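PDB 6T3E: DELTA1-pyrroline-2-carboxylate reductase from Thermococcus litoralis DSM 5473, which catalyses the reduction of delta1-pyrroline-2-carboxylate to L-proline, probably with a nicotinamide cofactor such as the NADH bound here. Local coordinates for residues R30-K35 with H341-N346; D251-D256 with I280-K285; E52-K57 with A303-G308. All blocks are in the same frame, centred on the assembly; numbering follows the deposited sequence.

Contact 1: residues R30-K35 with H341-N346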
loop_
_atom_site.group_PDB
_atom_site.type_symbol
_atom_site.label_atom_id
_atom_site.label_comp_id
_atom_site.label_asym_id
_atom_site.label_seq_id
_atom_site.Cartn_x
_atom_site.Cartn_y
_atom_site.Cartn_z
ATOM N N ARG B 30 0.219 6.860 -19.948
ATOM C CA ARG B 30 -0.988 7.674 -20.075
ATOM C C ARG B 30 -1.483 7.692 -21.516
ATOM O O ARG B 30 -2.678 7.515 -21.775
ATOM C CB ARG B 30 -0.710 9.100 -19.574
ATOM C CG ARG B 30 -1.938 10.008 -19.435
ATOM C CD ARG B 30 -1.558 11.361 -18.811
ATOM N NE ARG B 30 -2.622 11.906 -17.955
ATOM C CZ ARG B 30 -3.731 12.491 -18.410
ATOM N NH1 ARG B 30 -3.939 12.611 -19.719
ATOM N NH2 ARG B 30 -4.635 12.956 -17.560
ATOM N N SER B 31 -0.559 7.825 -22.467
ATOM C CA SER B 31 -0.920 7.752 -23.876
ATOM C C SER B 31 -1.546 6.404 -24.202
ATOM O O SER B 31 -2.553 6.335 -24.915
ATOM C CB SER B 31 0.325 8.012 -24.731
ATOM O OG SER B 31 0.289 7.336 -25.975
ATOM N N ASP B 32 -1.004 5.327 -23.630
ATOM C CA ASP B 32 -1.601 4.011 -23.827
ATOM C C ASP B 32 -3.024 3.959 -23.272
ATOM O O ASP B 32 -3.947 3.500 -23.957
ATOM C CB ASP B 32 -0.719 2.936 -23.177
ATOM C CG ASP B 32 0.637 2.778 -23.874
ATOM O OD1 ASP B 32 0.801 3.320 -24.993
ATOM O OD2 ASP B 32 1.540 2.120 -23.302
ATOM N N LEU B 33 -3.236 4.489 -22.061
ATOM C CA LEU B 33 -4.536 4.341 -21.407
ATOM C C LEU B 33 -5.616 5.193 -22.068
ATOM O O LEU B 33 -6.767 4.758 -22.181
ATOM C CB LEU B 33 -4.434 4.706 -19.921
ATOM C CG LEU B 33 -3.691 3.801 -18.928
ATOM C CD1 LEU B 33 -4.293 2.386 -18.954
ATOM C CD2 LEU B 33 -2.178 3.772 -19.105
ATOM N N GLU B 34 -5.276 6.406 -22.504
ATOM C CA GLU B 34 -6.293 7.299 -23.061
ATOM C C GLU B 34 -6.948 6.653 -24.267
ATOM O O GLU B 34 -8.146 6.809 -24.512
ATOM C CB GLU B 34 -5.662 8.639 -23.452
ATOM C CG GLU B 34 -5.865 9.783 -22.474
ATOM C CD GLU B 34 -5.024 10.998 -22.835
ATOM O OE1 GLU B 34 -4.103 11.343 -22.066
ATOM O OE2 GLU B 34 -5.285 11.599 -23.896
ATOM N N LYS B 35 -6.152 5.889 -24.996
ATOM C CA LYS B 35 -6.556 5.145 -26.176
ATOM C C LYS B 35 -7.546 4.027 -25.832
ATOM O O LYS B 35 -8.517 3.806 -26.562
ATOM C CB LYS B 35 -5.244 4.651 -26.774
ATOM C CG LYS B 35 -5.131 3.810 -27.989
ATOM C CD LYS B 35 -3.603 3.577 -28.117
ATOM C CE LYS B 35 -2.942 4.882 -28.532
ATOM N NZ LYS B 35 -2.554 5.893 -27.447
ATOM N N HIS B 341 -5.578 -5.442 -27.594
ATOM C CA HIS B 341 -5.215 -4.441 -28.586
ATOM C C HIS B 341 -3.730 -4.430 -28.911
ATOM O O HIS B 341 -3.333 -3.800 -29.898
ATOM C CB HIS B 341 -5.620 -3.046 -28.092
ATOM C CG HIS B 341 -7.065 -2.719 -28.299
ATOM N ND1 HIS B 341 -8.069 -3.243 -27.513
ATOM C CD2 HIS B 341 -7.675 -1.910 -29.198
ATOM C CE1 HIS B 341 -9.235 -2.776 -27.922
ATOM N NE2 HIS B 341 -9.024 -1.963 -28.941
ATOM N N GLY B 342 -2.924 -5.196 -28.180
ATOM C CA GLY B 342 -1.481 -5.178 -28.362
ATOM C C GLY B 342 -0.837 -3.869 -27.969
ATOM O O GLY B 342 0.141 -3.451 -28.594
ATOM N N VAL B 343 -1.354 -3.216 -26.938
ATOM C CA VAL B 343 -0.878 -1.913 -26.485
ATOM C C VAL B 343 -0.039 -2.102 -25.230
ATOM O O VAL B 343 -0.343 -2.945 -24.379
ATOM C CB VAL B 343 -2.072 -0.966 -26.249
ATOM C CG1 VAL B 343 -1.701 0.192 -25.373
ATOM C CG2 VAL B 343 -2.604 -0.471 -27.583
ATOM N N GLY B 344 1.039 -1.345 -25.132
ATOM C CA GLY B 344 1.935 -1.401 -23.999
ATOM C C GLY B 344 3.249 -2.067 -24.372
ATOM O O GLY B 344 3.379 -2.739 -25.395
ATOM N N THR B 345 4.212 -1.921 -23.469
ATOM C CA THR B 345 5.568 -2.420 -23.654
ATOM C C THR B 345 5.895 -3.404 -22.540
ATOM O O THR B 345 5.567 -3.160 -21.377
ATOM C CB THR B 345 6.588 -1.266 -23.662
ATOM O OG1 THR B 345 6.209 -0.283 -22.697
ATOM C CG2 THR B 345 6.640 -0.597 -25.018
ATOM N N ASN B 346 6.531 -4.521 -22.892
ATOM C CA ASN B 346 6.892 -5.530 -21.904
ATOM C C ASN B 346 8.273 -5.234 -21.335
ATOM O O ASN B 346 9.171 -4.804 -22.061
ATOM C CB ASN B 346 6.865 -6.922 -22.540
ATOM C CG ASN B 346 5.454 -7.460 -22.712
ATOM O OD1 ASN B 346 4.738 -7.707 -21.736
ATOM N ND2 ASN B 346 5.038 -7.618 -23.965
#

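Contact 2: residues D251-D256 with I280-K285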
loop_
_atom_site.group_PDB
_atom_site.type_symbol
_atom_site.label_atom_id
_atom_site.label_comp_id
_atom_site.label_asym_id
_atom_site.label_seq_id
_atom_site.Cartn_x
_atom_site.Cartn_y
_atom_site.Cartn_z
ATOM N N ASP B 251 -9.249 17.772 8.219
ATOM C CA ASP B 251 -9.523 19.109 8.734
ATOM C C ASP B 251 -10.131 20.033 7.700
ATOM O O ASP B 251 -10.490 21.164 8.044
ATOM C CB ASP B 251 -8.255 19.778 9.256
ATOM C CG ASP B 251 -7.556 18.960 10.299
ATOM O OD1 ASP B 251 -6.312 19.055 10.369
ATOM O OD2 ASP B 251 -8.247 18.222 11.039
ATOM N N ALA B 252 -10.212 19.607 6.445
ATOM C CA ALA B 252 -10.604 20.479 5.353
ATOM C C ALA B 252 -11.972 20.099 4.807
ATOM O O ALA B 252 -12.384 18.936 4.863
ATOM C CB ALA B 252 -9.566 20.432 4.226
ATOM N N ARG B 253 -12.659 21.096 4.253
ATOM C CA ARG B 253 -13.959 20.888 3.635
ATOM C C ARG B 253 -14.226 22.020 2.662
ATOM O O ARG B 253 -13.669 23.111 2.800
ATOM C CB ARG B 253 -15.076 20.805 4.673
ATOM C CG ARG B 253 -15.194 22.016 5.538
ATOM C CD ARG B 253 -16.457 21.951 6.338
ATOM N NE ARG B 253 -16.550 23.069 7.260
ATOM C CZ ARG B 253 -17.600 23.297 8.037
ATOM N NH1 ARG B 253 -18.645 22.474 7.994
ATOM N NH2 ARG B 253 -17.608 24.343 8.850
ATOM N N GLU B 254 -15.077 21.734 1.669
ATOM C CA GLU B 254 -15.517 22.697 0.667
ATOM C C GLU B 254 -17.013 22.980 0.754
ATOM O O GLU B 254 -17.507 23.858 0.042
ATOM C CB GLU B 254 -15.152 22.210 -0.755
ATOM C CG GLU B 254 -15.841 20.891 -1.217
ATOM C CD GLU B 254 -15.138 20.161 -2.403
ATOM O OE1 GLU B 254 -14.462 20.801 -3.233
ATOM O OE2 GLU B 254 -15.267 18.920 -2.504
ATOM N N LEU B 255 -17.742 22.274 1.616
ATOM C CA LEU B 255 -19.168 22.491 1.828
ATOM C C LEU B 255 -19.385 22.934 3.264
ATOM O O LEU B 255 -18.862 22.312 4.193
ATOM C CB LEU B 255 -19.965 21.218 1.554
ATOM C CG LEU B 255 -19.384 20.334 0.454
ATOM C CD1 LEU B 255 -20.081 18.973 0.424
ATOM C CD2 LEU B 255 -19.524 21.048 -0.872
ATOM N N ASP B 256 -20.176 23.983 3.457
ATOM C CA ASP B 256 -20.478 24.384 4.823
ATOM C C ASP B 256 -21.422 23.370 5.476
ATOM O O ASP B 256 -21.967 22.467 4.833
ATOM C CB ASP B 256 -21.055 25.802 4.861
ATOM C CG ASP B 256 -22.448 25.899 4.268
ATOM O OD1 ASP B 256 -22.853 24.994 3.507
ATOM O OD2 ASP B 256 -23.138 26.906 4.557
ATOM N N ILE B 280 -17.757 15.926 6.183
ATOM C CA ILE B 280 -18.711 15.219 7.018
ATOM C C ILE B 280 -18.285 15.219 8.485
ATOM O O ILE B 280 -19.118 15.422 9.370
ATOM C CB ILE B 280 -18.912 13.778 6.491
ATOM C CG1 ILE B 280 -19.249 13.798 4.991
ATOM C CG2 ILE B 280 -19.987 13.046 7.275
ATOM C CD1 ILE B 280 -20.480 14.611 4.633
ATOM N N ILE B 281 -16.987 15.045 8.760
ATOM C CA ILE B 281 -16.511 14.925 10.136
ATOM C C ILE B 281 -16.756 16.217 10.909
ATOM O O ILE B 281 -17.175 16.193 12.076
ATOM C CB ILE B 281 -15.024 14.535 10.157
ATOM C CG1 ILE B 281 -14.822 13.137 9.587
ATOM C CG2 ILE B 281 -14.475 14.593 11.568
ATOM C CD1 ILE B 281 -13.396 12.893 9.113
ATOM N N ILE B 282 -16.497 17.360 10.282
ATOM C CA ILE B 282 -16.637 18.645 10.960
ATOM C C ILE B 282 -18.100 18.905 11.325
ATOM O O ILE B 282 -18.375 19.242 12.485
ATOM C CB ILE B 282 -16.048 19.794 10.117
ATOM C CG1 ILE B 282 -14.514 19.736 10.111
ATOM C CG2 ILE B 282 -16.525 21.142 10.635
ATOM C CD1 ILE B 282 -13.868 20.624 9.080
ATOM N N PRO B 283 -19.071 18.767 10.409
ATOM C CA PRO B 283 -20.467 18.996 10.823
ATOM C C PRO B 283 -20.939 18.054 11.912
ATOM O O PRO B 283 -21.786 18.437 12.730
ATOM C CB PRO B 283 -21.258 18.796 9.523
ATOM C CG PRO B 283 -20.282 19.043 8.440
ATOM C CD PRO B 283 -18.989 18.497 8.961
ATOM N N MET B 284 -20.413 16.833 11.958
ATOM C CA MET B 284 -20.794 15.931 13.035
ATOM C C MET B 284 -20.140 16.307 14.353
ATOM O O MET B 284 -20.741 16.113 15.414
ATOM C CB MET B 284 -20.457 14.496 12.657
ATOM C CG MET B 284 -21.486 13.889 11.733
ATOM S SD MET B 284 -20.783 12.531 10.799
ATOM C CE MET B 284 -19.779 11.715 12.026
ATOM N N LYS B 285 -18.926 16.853 14.306
ATOM C CA LYS B 285 -18.307 17.374 15.520
ATOM C C LYS B 285 -19.098 18.553 16.074
ATOM O O LYS B 285 -19.197 18.720 17.296
ATOM C CB LYS B 285 -16.857 17.775 15.247
ATOM C CG LYS B 285 -15.848 16.651 15.395
ATOM C CD LYS B 285 -14.456 17.136 15.036
ATOM C CE LYS B 285 -13.393 16.100 15.371
ATOM N NZ LYS B 285 -12.003 16.599 15.114
#

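Contact 3: residues E52-K57 with A303-G308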
loop_
_atom_site.group_PDB
_atom_site.type_symbol
_atom_site.label_atom_id
_atom_site.label_comp_id
_atom_site.label_asym_id
_atom_site.label_seq_id
_atom_site.Cartn_x
_atom_site.Cartn_y
_atom_site.Cartn_z
ATOM N N GLU B 52 -20.352 -5.756 -6.885
ATOM C CA GLU B 52 -19.517 -6.837 -6.373
ATOM C C GLU B 52 -19.159 -6.605 -4.907
ATOM O O GLU B 52 -19.111 -7.560 -4.118
ATOM C CB GLU B 52 -18.267 -6.981 -7.252
ATOM C CG GLU B 52 -17.173 -7.903 -6.697
ATOM C CD GLU B 52 -16.139 -8.348 -7.740
ATOM O OE1 GLU B 52 -16.302 -8.045 -8.943
ATOM O OE2 GLU B 52 -15.145 -8.997 -7.346
ATOM N N LEU B 53 -18.962 -5.343 -4.514
ATOM C CA LEU B 53 -18.666 -5.016 -3.118
ATOM C C LEU B 53 -19.857 -5.294 -2.204
ATOM O O LEU B 53 -19.680 -5.730 -1.060
ATOM C CB LEU B 53 -18.239 -3.556 -3.013
ATOM C CG LEU B 53 -18.493 -2.842 -1.688
ATOM C CD1 LEU B 53 -17.503 -3.323 -0.632
ATOM C CD2 LEU B 53 -18.405 -1.336 -1.888
ATOM N N TYR B 54 -21.074 -5.022 -2.676
ATOM C CA TYR B 54 -22.253 -5.255 -1.850
ATOM C C TYR B 54 -22.500 -6.743 -1.620
ATOM O O TYR B 54 -23.000 -7.135 -0.560
ATOM C CB TYR B 54 -23.489 -4.612 -2.480
ATOM C CG TYR B 54 -24.715 -4.737 -1.600
ATOM C CD1 TYR B 54 -24.957 -3.816 -0.583
ATOM C CD2 TYR B 54 -25.612 -5.791 -1.758
ATOM C CE1 TYR B 54 -26.055 -3.926 0.238
ATOM C CE2 TYR B 54 -26.721 -5.911 -0.936
ATOM C CZ TYR B 54 -26.936 -4.972 0.060
ATOM O OH TYR B 54 -28.028 -5.072 0.891
ATOM N N ASN B 55 -22.213 -7.582 -2.614
ATOM C CA ASN B 55 -22.447 -9.018 -2.499
ATOM C C ASN B 55 -21.359 -9.738 -1.708
ATOM O O ASN B 55 -21.326 -10.975 -1.725
ATOM C CB ASN B 55 -22.572 -9.645 -3.889
ATOM C CG ASN B 55 -23.761 -9.108 -4.669
ATOM O OD1 ASN B 55 -24.794 -8.762 -4.095
ATOM N ND2 ASN B 55 -23.614 -9.027 -5.985
ATOM N N GLY B 56 -20.502 -8.999 -0.998
ATOM C CA GLY B 56 -19.457 -9.588 -0.180
ATOM C C GLY B 56 -18.291 -10.172 -0.940
ATOM O O GLY B 56 -17.543 -10.980 -0.383
ATOM N N LYS B 57 -18.104 -9.774 -2.197
ATOM C CA LYS B 57 -17.038 -10.299 -3.038
ATOM C C LYS B 57 -15.878 -9.320 -3.207
ATOM O O LYS B 57 -15.142 -9.411 -4.195
ATOM C CB LYS B 57 -17.598 -10.691 -4.403
ATOM C CG LYS B 57 -18.568 -11.840 -4.364
ATOM C CD LYS B 57 -17.878 -13.109 -3.902
ATOM C CE LYS B 57 -18.789 -14.344 -4.036
ATOM N NZ LYS B 57 -18.021 -15.622 -4.100
ATOM N N ALA B 303 -27.185 -1.707 -5.591
ATOM C CA ALA B 303 -27.847 -2.989 -5.394
ATOM C C ALA B 303 -29.365 -2.882 -5.377
ATOM O O ALA B 303 -30.040 -3.909 -5.489
ATOM C CB ALA B 303 -27.362 -3.621 -4.086
ATOM N N GLY B 304 -29.914 -1.677 -5.263
ATOM C CA GLY B 304 -31.343 -1.481 -5.147
ATOM C C GLY B 304 -31.905 -1.677 -3.756
ATOM O O GLY B 304 -33.107 -1.455 -3.557
ATOM N N VAL B 305 -31.075 -2.083 -2.790
ATOM C CA VAL B 305 -31.522 -2.253 -1.408
ATOM C C VAL B 305 -31.959 -0.922 -0.800
ATOM O O VAL B 305 -32.992 -0.845 -0.121
ATOM C CB VAL B 305 -30.415 -2.932 -0.583
ATOM C CG1 VAL B 305 -30.514 -2.551 0.892
ATOM C CG2 VAL B 305 -30.491 -4.445 -0.775
ATOM N N LYS B 306 -31.189 0.143 -1.027
ATOM C CA LYS B 306 -31.541 1.474 -0.554
ATOM C C LYS B 306 -31.906 2.331 -1.754
ATOM O O LYS B 306 -31.248 2.256 -2.797
ATOM C CB LYS B 306 -30.385 2.129 0.204
ATOM C CG LYS B 306 -30.136 1.567 1.573
ATOM C CD LYS B 306 -31.086 2.180 2.569
ATOM C CE LYS B 306 -30.532 2.099 3.975
ATOM N NZ LYS B 306 -31.586 2.473 4.960
ATOM N N LYS B 307 -32.911 3.183 -1.587
ATOM C CA LYS B 307 -33.424 3.964 -2.701
ATOM C C LYS B 307 -32.669 5.276 -2.827
ATOM O O LYS B 307 -32.170 5.822 -1.841
ATOM C CB LYS B 307 -34.925 4.219 -2.543
ATOM C CG LYS B 307 -35.707 3.034 -1.948
ATOM C CD LYS B 307 -35.844 1.882 -2.948
ATOM C CE LYS B 307 -36.653 0.711 -2.382
ATOM N NZ LYS B 307 -36.177 -0.630 -2.859
ATOM N N GLY B 308 -32.593 5.777 -4.056
ATOM C CA GLY B 308 -31.864 6.997 -4.352
ATOM C C GLY B 308 -32.714 8.246 -4.240
ATOM O O GLY B 308 -33.111 8.625 -3.135
#

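Contact 1: residues R30-K35 with H341-N346
Lys35, whose CD comes within 4.2 Å of Val343 CG2, turns its ammonium group back onto its own helix, and NZ gives a 2.6 Å hydrogen bond to Ser31 O, one turn earlier. The chain first runs out extended and then bends (chi3 -71°, chi4 86°), which is what brings the amino group home. The donor stands above the carbonyl plane, with a C=O...N angle of 125°. Lysine suits this exposed place because its long methylene run can offer apolar surface to a valine while the charged end finds an oxygen.

Most of the contact is carried by Asp32 and Val343, which lie side by side and point in opposite directions. Val343 CG1 meets Asp32 CB at 3.6 Å and lies 3.8 Å from Asp32 CG, so the methyl touches the aliphatic root of the acid and not merely its oxygens. Asp32 OD2 approaches Gly344 CA at 3.6 Å and takes the N-H of Ser29, the residue just before the helix, as in one half of a capping box. A short acid in the first turn of a helix is well placed for this. The segments exchange no hydrogen bond; they meet through van der Waals contact.

Two glycines shape the other side. Gly342, with positive phi, is the C-prime residue of a Schellman motif ending helix 324-341. Gly344 also has positive phi, and a side chain at its backbone angles would run into the carbonyl oxygen of Val343. On helix 30-36, Arg30 NH1 bridges Glu34 OE1 at 2.7 Å. Leu33 packs on Phe129 and Ile130 of helix 128-146, Val343 also touches Leu28, and strand 345-346 pairs antiparallel with strand 26-28 through Thr345 and Leu27, at an edge of the mixed sheet.

Contact 2: residues D251-D256 with I280-K285
This is an arginine laid flat over a helix, a partly buried contact in the Rossmann-type domain, where the loop between strand 241-244 and helix 257-262 runs past helix 278-286. Arg253 carries it. Ile282 CG2 sits over the centre of one guanidinium face, 3.5 Å from Arg253 CZ, while Asp256 CA covers the opposite face nearer the rim. The first torsion (chi1 58°) sets Arg253 CG between the backbone N and the carbonyl carbon, and the chain then runs extended, which carries the flat group across the isoleucine.

A branched isoleucine suits the place: CG2 takes the guanidinium, while CD1 runs beside the Arg253 methylenes and meets Asp251 O at 3.6 Å. Pro283 adds its ring, with CG 3.8 Å from Arg253 NH1. Having no N-H, the proline sits where the helix kinks. In the first turn of this helix, Asp279 OD1 accepts bonds from Glu254 N and Leu255 N, tying the loop to it.

No hydrogen bond joins the two segments. Arg253 NH1 bonds Ser257 OG, and NH2 makes a long, weak ion pair with Glu286. The arginine thus spends a flat face on dispersion contact with Ile282, while its N-H groups, directed outward in the guanidinium plane, can still seek polar partners.

Contact 3: residues E52-K57 with A303-G308
A methyl group riding on an aromatic face joins two helix ends that lie 246 residues apart in the chain. Ala303 CB stands 3.9 Å from the centroid of the Tyr54 ring and only 20° off its normal, a CH-pi contact. The methyl sits toward one rim, closest to Tyr54 CD2 at 3.6 Å. With CG anti to the backbone N (chi1 -176°), the tyrosine reaches outward from the last turn of helix 39-54. Alanine suits the place because its single methyl can sit close over the ring face without a longer branch to collide with it.

Helix 39-54 closes in a Schellman motif, with Gly56, at positive phi, as the C-prime residue and Lys57 N bonded to Glu52 O at 3.1 Å. On the other side, Gly304 also takes positive phi as the chain leaves helix 298-303; a side chain there would meet the carbonyl oxygen of Ala303. That turn brings up Val305, whose side chain crosses the tyrosine at about a right angle; its CG2 lies 3.7 Å from Tyr54 CZ. The branched valine thus offers apolar surface to the far end of the ring, while Asn55 OD1 lies in the ring plane at an edge. Nearby, Leu53 touches Ala299 of helix 298-303 and Leu323.

Overall arrangement
Contact 1 closes the longest of the three loops; contact 3 is nested inside it, and contact 2 inside contact 3. Their centres are well separated: about 40 Å between contacts 1 and 2, on opposite sides of the chain's centre, about 33 Å between 1 and 3, and about 27 Å between 2 and 3. Contact 1 belongs to the domain of the mixed sheet, joining both chain ends, and contact 2 to the parallel-sheet domain. Contact 3 spans the two, setting helix 39-54, which follows helix 30-36, against the loop after helix 298-303. The proline pocket likewise draws on both domains, with Arg63 and Lys91 from one and Val321 and Gly322 from the other.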